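Local coordinates for gamma-glutamyltranspeptidase (Streptomyces lincolnensis, PDB 6J3I), which is a homologue of LmbA in the gamma-glutamyltranspeptidase family of N-terminal nucleophile enzymes, and probably cleaves or transfers gamma-glutamyl-type amide groups, at residues A435-G440 with T481-S486; V74-G79 with G476-T481; C309-A314 with E351-S356; D315-Y320 with S542-F547. The protein carries 1 engineered substitution. All coordinates share one frame; numbering follows the deposited sequence.

Contact 1. Residues A435-G440 with T481-S486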
loop_
_atom_site.group_PDB
_atom_site.type_symbol
_atom_site.label_atom_id
_atom_site.label_comp_id
_atom_site.label_asym_id
_atom_site.label_seq_id
_atom_site.Cartn_x
_atom_site.Cartn_y
_atom_site.Cartn_z
ATOM N N ALA A 435 2.859 10.174 5.380
ATOM C CA ALA A 435 3.057 8.738 5.232
ATOM C C ALA A 435 2.184 8.265 4.073
ATOM O O ALA A 435 0.975 8.522 4.057
ATOM C CB ALA A 435 2.699 8.008 6.518
ATOM N N ALA A 436 2.797 7.595 3.101
ATOM C CA ALA A 436 2.097 7.176 1.881
ATOM C C ALA A 436 2.495 5.763 1.492
ATOM O O ALA A 436 3.664 5.396 1.598
ATOM C CB ALA A 436 2.406 8.137 0.742
ATOM N N THR A 437 1.528 4.972 1.033
ATOM C CA THR A 437 1.830 3.645 0.478
ATOM C C THR A 437 1.292 3.583 -0.949
ATOM O O THR A 437 0.152 3.179 -1.167
ATOM C CB THR A 437 1.423 2.454 1.404
ATOM O OG1 THR A 437 0.748 1.424 0.678
ATOM C CG2 THR A 437 0.558 2.904 2.518
ATOM N N PRO A 438 2.119 4.032 -1.919
ATOM C CA PRO A 438 1.766 3.918 -3.330
ATOM C C PRO A 438 1.991 2.503 -3.858
ATOM O O PRO A 438 2.905 1.800 -3.419
ATOM C CB PRO A 438 2.704 4.918 -4.022
ATOM C CG PRO A 438 3.885 4.995 -3.135
ATOM C CD PRO A 438 3.384 4.771 -1.737
ATOM N N SER A 439 1.154 2.126 -4.815
ATOM C CA SER A 439 1.118 0.788 -5.357
ATOM C C SER A 439 0.463 0.818 -6.723
ATOM O O SER A 439 0.069 1.884 -7.204
ATOM C CB SER A 439 0.281 -0.094 -4.449
ATOM O OG SER A 439 0.556 -1.457 -4.686
ATOM N N GLY A 440 0.353 -0.361 -7.333
ATOM C CA GLY A 440 -0.398 -0.540 -8.563
ATOM C C GLY A 440 0.336 -0.022 -9.770
ATOM O O GLY A 440 1.286 0.756 -9.657
ATOM N N THR A 481 -9.215 -1.448 -0.825
ATOM C CA THR A 481 -7.806 -1.505 -1.141
ATOM C C THR A 481 -6.985 -1.889 0.077
ATOM O O THR A 481 -7.289 -1.486 1.194
ATOM C CB THR A 481 -7.329 -0.168 -1.755
ATOM O OG1 THR A 481 -5.977 -0.307 -2.182
ATOM C CG2 THR A 481 -7.441 1.014 -0.785
ATOM N N THR A 482 -5.935 -2.670 -0.166
ATOM C CA THR A 482 -4.983 -3.066 0.868
ATOM C C THR A 482 -4.049 -1.938 1.314
ATOM O O THR A 482 -3.368 -2.081 2.321
ATOM C CB THR A 482 -4.075 -4.203 0.374
ATOM O OG1 THR A 482 -3.422 -3.806 -0.841
ATOM C CG2 THR A 482 -4.880 -5.462 0.146
ATOM N N LEU A 483 -4.009 -0.836 0.565
ATOM C CA LEU A 483 -3.042 0.239 0.805
ATOM C C LEU A 483 -3.421 1.040 2.035
ATOM O O LEU A 483 -4.495 1.618 2.093
ATOM C CB LEU A 483 -2.945 1.154 -0.418
ATOM C CG LEU A 483 -2.662 0.437 -1.747
ATOM C CD1 LEU A 483 -2.469 1.446 -2.867
ATOM C CD2 LEU A 483 -1.473 -0.510 -1.646
ATOM N N THR A 484 -2.513 1.104 3.001
ATOM C CA THR A 484 -2.876 1.523 4.336
ATOM C C THR A 484 -1.710 2.134 5.150
ATOM O O THR A 484 -1.094 1.469 6.002
ATOM C CB THR A 484 -3.571 0.362 5.076
ATOM O OG1 THR A 484 -3.972 0.813 6.369
ATOM C CG2 THR A 484 -2.670 -0.874 5.198
ATOM N N PRO A 485 -1.420 3.428 4.912
ATOM C CA PRO A 485 -0.427 4.113 5.747
ATOM C C PRO A 485 -0.980 4.460 7.130
ATOM O O PRO A 485 -2.177 4.287 7.387
ATOM C CB PRO A 485 -0.116 5.379 4.952
ATOM C CG PRO A 485 -1.361 5.650 4.181
ATOM C CD PRO A 485 -2.068 4.347 3.961
ATOM N N SER A 486 -0.101 4.967 7.991
ATOM C CA SER A 486 -0.408 5.223 9.396
ATOM C C SER A 486 0.269 6.482 9.915
ATOM O O SER A 486 1.409 6.779 9.547
ATOM C CB SER A 486 0.060 4.054 10.265
ATOM O OG SER A 486 -0.568 2.835 9.912
#
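T437 presses its methyl group against P485, and this is the tightest packing between two runs of chain that pass in nearly opposite directions. CG2 comes within 3.1 Å of P485 N and 3.3 Å of P485 CD, the two side chains meeting at about a right angle. The first torsion of T437, 134°, lies well off a staggered position and turns CG2 onto the proline. Apolar contact continues on both flanks. At the strand end, A435 CB is 4.2 Å from P485 CB. At the other end, L483 keeps CG beside its backbone N and anti to the carbonyl carbon (chi1 -53°), and its forked tip reaches S439: CD2 is 3.3 Å from S439 CB and CD1 is almost as near.

The carbonyls take part mainly as packing surfaces. A435 O lies 3.4 Å from P485 CB, T437 O is 3.6 Å from L483 CD1, and S486 O is 3.5 Å from A435 CB.

The hydroxyls of S439, T484 and S486 bond elsewhere. S439 OG bonds to D420, T484 OG1 to D507 and K272, and S486 OG to K272. S439 also touches A421, the engineered alanine, which probably stands where the family's threonine nucleophile would be.

The contact thus joins the end of strand 433-436 to the loop leading into strand 486-490, in the buried heart of the N-terminal nucleophile fold. Its chemistry implies a fit made by shape: methyls, one proline and a leucine hold the two backbones side by side, while those three hydroxyls bond to partners beyond the two segments.

Contact 2. Residues V74-G79 with G476-T481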
loop_
_atom_site.group_PDB
_atom_site.type_symbol
_atom_site.label_atom_id
_atom_site.label_comp_id
_atom_site.label_asym_id
_atom_site.label_seq_id
_atom_site.Cartn_x
_atom_site.Cartn_y
_atom_site.Cartn_z
ATOM N N VAL A 74 -6.478 12.802 5.404
ATOM C CA VAL A 74 -6.257 11.760 4.398
ATOM C C VAL A 74 -6.380 12.404 3.021
ATOM O O VAL A 74 -7.281 13.203 2.788
ATOM C CB VAL A 74 -7.275 10.597 4.546
ATOM C CG1 VAL A 74 -7.236 9.633 3.361
ATOM C CG2 VAL A 74 -7.018 9.833 5.838
ATOM N N LEU A 75 -5.468 12.061 2.121
ATOM C CA LEU A 75 -5.610 12.392 0.706
ATOM C C LEU A 75 -5.769 11.091 -0.066
ATOM O O LEU A 75 -4.832 10.284 -0.160
ATOM C CB LEU A 75 -4.422 13.206 0.186
ATOM C CG LEU A 75 -4.387 13.593 -1.305
ATOM C CD1 LEU A 75 -5.720 14.041 -1.885
ATOM C CD2 LEU A 75 -3.351 14.691 -1.508
ATOM N N CYS A 76 -6.968 10.917 -0.619
ATOM C CA CYS A 76 -7.377 9.679 -1.252
ATOM C C CYS A 76 -6.994 9.672 -2.711
ATOM O O CYS A 76 -7.678 10.276 -3.541
ATOM C CB CYS A 76 -8.881 9.488 -1.146
ATOM S SG CYS A 76 -9.433 8.061 -2.103
ATOM N N GLY A 77 -5.907 8.971 -3.020
ATOM C CA GLY A 77 -5.518 8.716 -4.406
ATOM C C GLY A 77 -5.852 7.312 -4.876
ATOM O O GLY A 77 -5.145 6.760 -5.730
ATOM N N GLN A 78 -6.904 6.723 -4.304
ATOM C CA GLN A 78 -7.443 5.462 -4.780
ATOM C C GLN A 78 -8.552 5.795 -5.761
ATOM O O GLN A 78 -9.577 6.360 -5.388
ATOM C CB GLN A 78 -7.971 4.604 -3.621
ATOM C CG GLN A 78 -8.616 3.285 -4.048
ATOM C CD GLN A 78 -7.642 2.345 -4.735
ATOM O OE1 GLN A 78 -6.763 1.791 -4.097
ATOM N NE2 GLN A 78 -7.791 2.174 -6.045
ATOM N N GLY A 79 -8.335 5.436 -7.018
ATOM C CA GLY A 79 -9.327 5.648 -8.056
ATOM C C GLY A 79 -10.498 4.685 -7.993
ATOM O O GLY A 79 -10.484 3.696 -7.254
ATOM N N GLY A 476 -18.027 3.974 -10.248
ATOM C CA GLY A 476 -17.772 5.160 -9.424
ATOM C C GLY A 476 -17.346 4.920 -7.981
ATOM O O GLY A 476 -17.335 5.852 -7.160
ATOM N N ARG A 477 -16.993 3.676 -7.668
ATOM C CA ARG A 477 -16.618 3.281 -6.311
ATOM C C ARG A 477 -15.207 2.753 -6.322
ATOM O O ARG A 477 -14.812 2.037 -7.254
ATOM C CB ARG A 477 -17.555 2.196 -5.780
ATOM C CG ARG A 477 -18.714 2.741 -4.986
ATOM C CD ARG A 477 -19.614 3.637 -5.816
ATOM N NE ARG A 477 -19.861 4.884 -5.102
ATOM C CZ ARG A 477 -20.855 5.087 -4.243
ATOM N NH1 ARG A 477 -21.744 4.131 -3.972
ATOM N NH2 ARG A 477 -20.963 6.269 -3.649
ATOM N N ARG A 478 -14.451 3.096 -5.282
ATOM C CA ARG A 478 -13.116 2.518 -5.148
ATOM C C ARG A 478 -13.246 1.071 -4.698
ATOM O O ARG A 478 -14.116 0.741 -3.895
ATOM C CB ARG A 478 -12.133 3.298 -4.255
ATOM C CG ARG A 478 -12.657 4.105 -3.083
ATOM C CD ARG A 478 -12.929 5.553 -3.462
ATOM N NE ARG A 478 -12.519 6.494 -2.420
ATOM C CZ ARG A 478 -13.187 6.774 -1.295
ATOM N NH1 ARG A 478 -12.682 7.668 -0.451
ATOM N NH2 ARG A 478 -14.334 6.174 -0.989
ATOM N N PRO A 479 -12.388 0.193 -5.235
ATOM C CA PRO A 479 -12.327 -1.162 -4.707
ATOM C C PRO A 479 -11.780 -1.090 -3.299
ATOM O O PRO A 479 -11.051 -0.142 -2.989
ATOM C CB PRO A 479 -11.316 -1.840 -5.630
ATOM C CG PRO A 479 -10.422 -0.739 -6.068
ATOM C CD PRO A 479 -11.318 0.450 -6.216
ATOM N N ARG A 480 -12.109 -2.049 -2.440
ATOM C CA ARG A 480 -11.520 -1.998 -1.106
ATOM C C ARG A 480 -10.051 -2.398 -1.199
ATOM O O ARG A 480 -9.687 -3.507 -1.609
ATOM C CB ARG A 480 -12.302 -2.746 -0.029
ATOM C CG ARG A 480 -11.856 -4.148 0.263
ATOM C CD ARG A 480 -11.805 -4.473 1.733
ATOM N NE ARG A 480 -12.305 -5.831 1.829
ATOM C CZ ARG A 480 -11.639 -6.931 1.474
ATOM N NH1 ARG A 480 -10.377 -6.891 1.045
ATOM N NH2 ARG A 480 -12.256 -8.100 1.575
ATOM N N THR A 481 -9.215 -1.448 -0.825
ATOM C CA THR A 481 -7.806 -1.505 -1.141
ATOM C C THR A 481 -6.985 -1.889 0.077
ATOM O O THR A 481 -7.289 -1.486 1.194
ATOM C CB THR A 481 -7.329 -0.168 -1.755
ATOM O OG1 THR A 481 -5.977 -0.307 -2.182
ATOM C CG2 THR A 481 -7.441 1.014 -0.785
#
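T481 OG1 donates to Q78 OE1 at 2.9 Å, the shortest bond between the end of strand 73-77 and the loop at 476-481. The hydroxyl comes in with a C=O...donor angle of 149°, tilted 30° from the carbonyl plane, so it approaches partly from above the amide. The other polar link is to sulfur: R478 NE points at C76 SG, 3.5 Å away with a fairly straight N-H...S angle of 161°, and the sulfur sits at the edge of the guanidinium, in its plane. R478 NH1 adds a weak bond to the same SG.

Between these two links the chains pack closely. Q78 CG lies 3.5 Å from R478 CB, and G79 O faces R478 CB at 3.4 Å and P479 CD at 3.5 Å. The Q78 chain leaves with CG anti to the backbone N and then bends at chi2, which carries its amide across to T481. Weak bonds from NE2 to G79 O and to E60 help to hold that amide in its turn.

Farther out, R478 forms salt bridges through NH1 with E258 and through NH2 with D322, and a cation-pi contact with W276. Its guanidinium is therefore fixed chiefly by carboxylates. The chemistry implies that C76 receives a group already in place, probably polarising the thiol, while Q78 and T481 hold the loop at T481.

Contact 3. Residues C309-A314 with E351-S356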
loop_
_atom_site.group_PDB
_atom_site.type_symbol
_atom_site.label_atom_id
_atom_site.label_comp_id
_atom_site.label_asym_id
_atom_site.label_seq_id
_atom_site.Cartn_x
_atom_site.Cartn_y
_atom_site.Cartn_z
ATOM N N CYS A 309 -6.646 -10.678 15.227
ATOM C CA CYS A 309 -6.538 -10.298 13.815
ATOM C C CYS A 309 -7.568 -11.031 12.943
ATOM O O CYS A 309 -8.181 -10.418 12.063
ATOM C CB CYS A 309 -5.118 -10.539 13.285
ATOM S SG CYS A 309 -4.897 -10.274 11.505
ATOM N N LYS A 310 -7.753 -12.326 13.193
ATOM C CA LYS A 310 -8.784 -13.138 12.505
ATOM C C LYS A 310 -10.180 -12.545 12.662
ATOM O O LYS A 310 -10.880 -12.314 11.673
ATOM C CB LYS A 310 -8.763 -14.588 13.008
ATOM C CG LYS A 310 -7.726 -15.442 12.292
ATOM C CD LYS A 310 -6.767 -16.180 13.215
ATOM C CE LYS A 310 -7.069 -17.660 13.318
ATOM N NZ LYS A 310 -5.956 -18.429 13.944
ATOM N N LEU A 311 -10.556 -12.289 13.910
ATOM C CA LEU A 311 -11.793 -11.572 14.230
ATOM C C LEU A 311 -11.921 -10.273 13.432
ATOM O O LEU A 311 -12.925 -10.050 12.762
ATOM C CB LEU A 311 -11.875 -11.285 15.743
ATOM C CG LEU A 311 -12.643 -12.241 16.684
ATOM C CD1 LEU A 311 -13.336 -13.421 16.005
ATOM C CD2 LEU A 311 -11.735 -12.739 17.802
ATOM N N ALA A 312 -10.889 -9.443 13.501
ATOM C CA ALA A 312 -10.893 -8.120 12.872
ATOM C C ALA A 312 -10.966 -8.183 11.351
ATOM O O ALA A 312 -11.635 -7.355 10.721
ATOM C CB ALA A 312 -9.664 -7.337 13.306
ATOM N N MET A 313 -10.269 -9.160 10.774
ATOM C CA MET A 313 -10.281 -9.378 9.324
ATOM C C MET A 313 -11.628 -9.884 8.810
ATOM O O MET A 313 -12.052 -9.514 7.716
ATOM C CB MET A 313 -9.171 -10.348 8.909
ATOM C CG MET A 313 -7.769 -9.783 9.080
ATOM S SD MET A 313 -7.383 -8.466 7.912
ATOM C CE MET A 313 -6.045 -9.202 6.989
ATOM N N ALA A 314 -12.293 -10.726 9.593
ATOM C CA ALA A 314 -13.627 -11.212 9.251
ATOM C C ALA A 314 -14.582 -10.043 9.092
ATOM O O ALA A 314 -15.398 -10.015 8.162
ATOM C CB ALA A 314 -14.136 -12.175 10.309
ATOM N N GLU A 351 -11.982 -20.652 11.611
ATOM C CA GLU A 351 -13.216 -20.166 10.993
ATOM C C GLU A 351 -13.126 -18.679 10.685
ATOM O O GLU A 351 -12.324 -17.962 11.279
ATOM C CB GLU A 351 -14.424 -20.391 11.915
ATOM C CG GLU A 351 -14.349 -21.617 12.812
ATOM C CD GLU A 351 -15.698 -21.972 13.406
ATOM O OE1 GLU A 351 -15.975 -21.567 14.560
ATOM O OE2 GLU A 351 -16.487 -22.639 12.704
ATOM N N LEU A 352 -13.973 -18.232 9.760
ATOM C CA LEU A 352 -14.222 -16.815 9.549
ATOM C C LEU A 352 -15.484 -16.443 10.321
ATOM O O LEU A 352 -16.564 -16.948 10.016
ATOM C CB LEU A 352 -14.387 -16.500 8.059
ATOM C CG LEU A 352 -14.169 -15.040 7.646
ATOM C CD1 LEU A 352 -12.747 -14.589 7.947
ATOM C CD2 LEU A 352 -14.463 -14.868 6.163
ATOM N N ARG A 353 -15.335 -15.575 11.326
ATOM C CA ARG A 353 -16.441 -15.212 12.224
ATOM C C ARG A 353 -16.591 -13.688 12.268
ATOM O O ARG A 353 -16.034 -13.028 13.152
ATOM C CB ARG A 353 -16.270 -15.801 13.647
ATOM C CG ARG A 353 -15.060 -16.703 13.853
ATOM C CD ARG A 353 -15.328 -17.918 14.730
ATOM N NE ARG A 353 -15.231 -17.691 16.173
ATOM C CZ ARG A 353 -14.109 -17.437 16.854
ATOM N NH1 ARG A 353 -12.928 -17.305 16.250
ATOM N NH2 ARG A 353 -14.170 -17.291 18.167
ATOM N N PRO A 354 -17.341 -13.120 11.302
ATOM C CA PRO A 354 -17.679 -11.705 11.401
ATOM C C PRO A 354 -18.776 -11.511 12.443
ATOM O O PRO A 354 -19.544 -12.442 12.713
ATOM C CB PRO A 354 -18.185 -11.353 9.993
ATOM C CG PRO A 354 -18.386 -12.648 9.273
ATOM C CD PRO A 354 -18.066 -13.776 10.201
ATOM N N GLY A 355 -18.827 -10.317 13.026
ATOM C CA GLY A 355 -19.795 -9.994 14.070
ATOM C C GLY A 355 -20.953 -9.186 13.537
ATOM O O GLY A 355 -21.009 -8.889 12.342
ATOM N N SER A 356 -21.857 -8.818 14.446
ATOM C CA SER A 356 -23.083 -8.082 14.120
ATOM C C SER A 356 -23.109 -6.674 14.732
ATOM O O SER A 356 -23.783 -6.445 15.746
ATOM C CB SER A 356 -24.313 -8.883 14.556
ATOM O OG SER A 356 -24.545 -9.945 13.647
#
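The helix turn that carries L311 and A314 against residues 352-354 is fixed by its own backbone, with M313 N to C309 O at 2.8 Å the shortest polar bond here and A314 N to K310 O next at 3.0 Å. R353 is held from beyond the two segments: its O accepts from R340 NH2, and its NH2 donates to L343 O.

A314 is the centre of the packing. Its methyl points at the loop and meets the peptide link ahead of the proline, with CB 3.5 Å from P354 N and just as close to R353 C. P354 CB lies 3.6 Å from A314 O, so the proline ring covers the alanine's carbonyl as well as its methyl. L352 comes to the same methyl by way of its CD1, 3.7 Å from A314 CB, since CG is anti to the backbone N (chi1 -160°) and chi2 then swings that branch to the helix. Exchanging L352 for a serine would probably open a gap beside A314 and P544, which also touches this leucine.

In the fold this is plain helix-to-loop packing toward the periphery: the long helix 299-319 is flanked by the irregular chain between helices 334-341 and 366-371, and its other sides are covered in part by helix 280-288.

L311 reaches the loop through its end. CD1 sits over one face of the R353 guanidinium, 3.9 Å above its plane and displaced toward the rim, with NH1 the nearest atom. The arginine's chain, bent at chi2 and chi3, folds back to offer that face.

Contact 4. Residues D315-Y320 with S542-F547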
loop_
_atom_site.group_PDB
_atom_site.type_symbol
_atom_site.label_atom_id
_atom_site.label_comp_id
_atom_site.label_asym_id
_atom_site.label_seq_id
_atom_site.Cartn_x
_atom_site.Cartn_y
_atom_site.Cartn_z
ATOM N N ASP A 315 -14.457 -9.072 9.989
ATOM C CA ASP A 315 -15.266 -7.864 9.919
ATOM C C ASP A 315 -14.920 -7.022 8.700
ATOM O O ASP A 315 -15.821 -6.435 8.107
ATOM C CB ASP A 315 -15.151 -7.020 11.199
ATOM C CG ASP A 315 -16.022 -7.540 12.342
ATOM O OD1 ASP A 315 -16.879 -8.421 12.112
ATOM O OD2 ASP A 315 -15.840 -7.051 13.484
ATOM N N ARG A 316 -13.649 -6.947 8.304
ATOM C CA ARG A 316 -13.351 -6.201 7.074
ATOM C C ARG A 316 -13.997 -6.862 5.859
ATOM O O ARG A 316 -14.648 -6.183 5.063
ATOM C CB ARG A 316 -11.869 -5.879 6.854
ATOM C CG ARG A 316 -10.980 -7.016 6.428
ATOM C CD ARG A 316 -9.988 -6.654 5.328
ATOM N NE ARG A 316 -9.551 -7.890 4.669
ATOM C CZ ARG A 316 -8.428 -8.063 3.979
ATOM N NH1 ARG A 316 -7.548 -7.081 3.802
ATOM N NH2 ARG A 316 -8.189 -9.258 3.458
ATOM N N GLU A 317 -13.876 -8.187 5.766
ATOM C CA GLU A 317 -14.476 -8.943 4.669
ATOM C C GLU A 317 -15.971 -8.716 4.619
ATOM O O GLU A 317 -16.522 -8.374 3.576
ATOM C CB GLU A 317 -14.207 -10.443 4.810
ATOM C CG GLU A 317 -14.573 -11.251 3.569
ATOM C CD GLU A 317 -13.937 -10.695 2.306
ATOM O OE1 GLU A 317 -12.690 -10.631 2.233
ATOM O OE2 GLU A 317 -14.688 -10.284 1.400
ATOM N N ALA A 318 -16.602 -8.885 5.771
ATOM C CA ALA A 318 -18.036 -8.721 5.902
ATOM C C ALA A 318 -18.504 -7.296 5.635
ATOM O O ALA A 318 -19.468 -7.091 4.900
ATOM C CB ALA A 318 -18.483 -9.176 7.285
ATOM N N TRP A 319 -17.810 -6.324 6.217
ATOM C CA TRP A 319 -18.338 -4.958 6.330
ATOM C C TRP A 319 -17.674 -3.879 5.486
ATOM O O TRP A 319 -18.303 -2.860 5.211
ATOM C CB TRP A 319 -18.353 -4.547 7.809
ATOM C CG TRP A 319 -19.197 -5.486 8.595
ATOM C CD1 TRP A 319 -18.785 -6.434 9.491
ATOM C CD2 TRP A 319 -20.612 -5.615 8.491
ATOM N NE1 TRP A 319 -19.869 -7.129 9.974
ATOM C CE2 TRP A 319 -21.003 -6.647 9.373
ATOM C CE3 TRP A 319 -21.594 -4.946 7.739
ATOM C CZ2 TRP A 319 -22.341 -7.024 9.531
ATOM C CZ3 TRP A 319 -22.921 -5.318 7.891
ATOM C CH2 TRP A 319 -23.285 -6.351 8.784
ATOM N N TYR A 320 -16.432 -4.091 5.059
ATOM C CA TYR A 320 -15.647 -2.997 4.466
ATOM C C TYR A 320 -15.843 -2.932 2.970
ATOM O O TYR A 320 -16.091 -3.938 2.301
ATOM C CB TYR A 320 -14.144 -3.129 4.736
ATOM C CG TYR A 320 -13.645 -2.904 6.156
ATOM C CD1 TYR A 320 -14.468 -3.073 7.279
ATOM C CD2 TYR A 320 -12.307 -2.580 6.376
ATOM C CE1 TYR A 320 -13.973 -2.899 8.566
ATOM C CE2 TYR A 320 -11.801 -2.414 7.658
ATOM C CZ TYR A 320 -12.634 -2.574 8.754
ATOM O OH TYR A 320 -12.131 -2.391 10.027
ATOM N N SER A 542 -5.660 -16.581 7.463
ATOM C CA SER A 542 -6.953 -17.209 7.783
ATOM C C SER A 542 -8.156 -16.312 7.452
ATOM O O SER A 542 -8.968 -15.986 8.314
ATOM C CB SER A 542 -6.982 -17.642 9.250
ATOM O OG SER A 542 -8.038 -18.561 9.470
ATOM N N PHE A 543 -8.257 -15.947 6.177
ATOM C CA PHE A 543 -9.319 -15.081 5.641
ATOM C C PHE A 543 -9.157 -15.105 4.117
ATOM O O PHE A 543 -8.078 -15.441 3.633
ATOM C CB PHE A 543 -9.152 -13.648 6.148
ATOM C CG PHE A 543 -7.763 -13.125 5.960
ATOM C CD1 PHE A 543 -7.350 -12.621 4.723
ATOM C CD2 PHE A 543 -6.836 -13.205 6.990
ATOM C CE1 PHE A 543 -6.043 -12.190 4.532
ATOM C CE2 PHE A 543 -5.531 -12.768 6.803
ATOM C CZ PHE A 543 -5.132 -12.259 5.575
ATOM N N PRO A 544 -10.198 -14.729 3.353
ATOM C CA PRO A 544 -10.014 -14.627 1.899
ATOM C C PRO A 544 -9.121 -13.453 1.491
ATOM O O PRO A 544 -9.395 -12.308 1.860
ATOM C CB PRO A 544 -11.438 -14.422 1.378
ATOM C CG PRO A 544 -12.177 -13.856 2.536
ATOM C CD PRO A 544 -11.602 -14.521 3.740
ATOM N N GLY A 545 -8.069 -13.750 0.729
ATOM C CA GLY A 545 -7.089 -12.745 0.324
ATOM C C GLY A 545 -7.636 -11.723 -0.657
ATOM O O GLY A 545 -8.524 -12.033 -1.449
ATOM N N SER A 546 -7.086 -10.513 -0.606
ATOM C CA SER A 546 -7.482 -9.416 -1.487
ATOM C C SER A 546 -7.159 -9.658 -2.963
ATOM O O SER A 546 -7.842 -9.112 -3.827
ATOM C CB SER A 546 -6.822 -8.102 -1.039
ATOM O OG SER A 546 -7.416 -7.591 0.145
ATOM N N PHE A 547 -6.133 -10.462 -3.256
ATOM C CA PHE A 547 -5.685 -10.671 -4.645
ATOM C C PHE A 547 -6.196 -11.944 -5.275
ATOM O O PHE A 547 -6.317 -12.981 -4.614
ATOM C CB PHE A 547 -4.161 -10.700 -4.759
ATOM C CG PHE A 547 -3.502 -9.486 -4.212
ATOM C CD1 PHE A 547 -3.304 -8.355 -5.005
ATOM C CD2 PHE A 547 -3.101 -9.459 -2.883
ATOM C CE1 PHE A 547 -2.694 -7.225 -4.475
ATOM C CE2 PHE A 547 -2.505 -8.335 -2.350
ATOM C CZ PHE A 547 -2.303 -7.217 -3.143
HETATM O O HOH W 1 -10.840 -10.313 0.414
#
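R316 reaches from the end of helix 299-319 to F543, P544 and S546. Its CB rests over the centre of the Y320 ring, 3.3 Å above the plane. CG then takes the position between the backbone N and the carbonyl carbon (chi1 74°), and a bend at chi2 sends the rest of the chain off the helix toward the loop. At the tip, CZ lies 4.0 Å from S546 OG. NH1 approaches that same oxygen, but its main partner is D504, with which it forms a salt bridge; S546 OG bonds to D504 too. NH2 has P544 O at the guanidinium edge, 3.6 Å away, and comes obliquely to F543 CD1 at 3.7 Å, the guanidinium and ring planes standing 83° apart. With a methionine in place of R316, D504 would probably lose this charge partner, and P544 O and the F543 ring would lose the cation that packs against both.

One residue on, E317 meets P544 differently: OE1 touches the ring at CG, 3.3 Å away. A water bridges the same pair, 2.6 Å from E317 OE1 and 2.9 Å from P544 O. OE1 also pairs with R480, and OE2 accepts from W464.

The chemistry implies a buried cluster of charges with one bridging water: the arginine and glutamate of one helix turn each have an opposite charge outside the segments, and the loop packs against them, partly through the water.

How the contacts relate
Contacts 1 and 2 share T481, their centres 10 Å apart, so one loop lies against both strand 433-436 and strand 73-77. Contacts 3 and 4 follow one another along helix 299-319, centres 9 Å apart; G355 N probably bonds to D315 OD1 (2.9 Å). The two pairs meet through R480, which forms a salt bridge from NH2 to E317 OE1 at 2.7 Å, linking contact 2 to contact 4, and through T482, whose CG2 packs on S546 OG of contact 4. Contact 1 lies beside A421, the engineered alanine of the probable nucleophile site; the centre of contact 3 is about 23 Å from that of contact 1, out on the periphery.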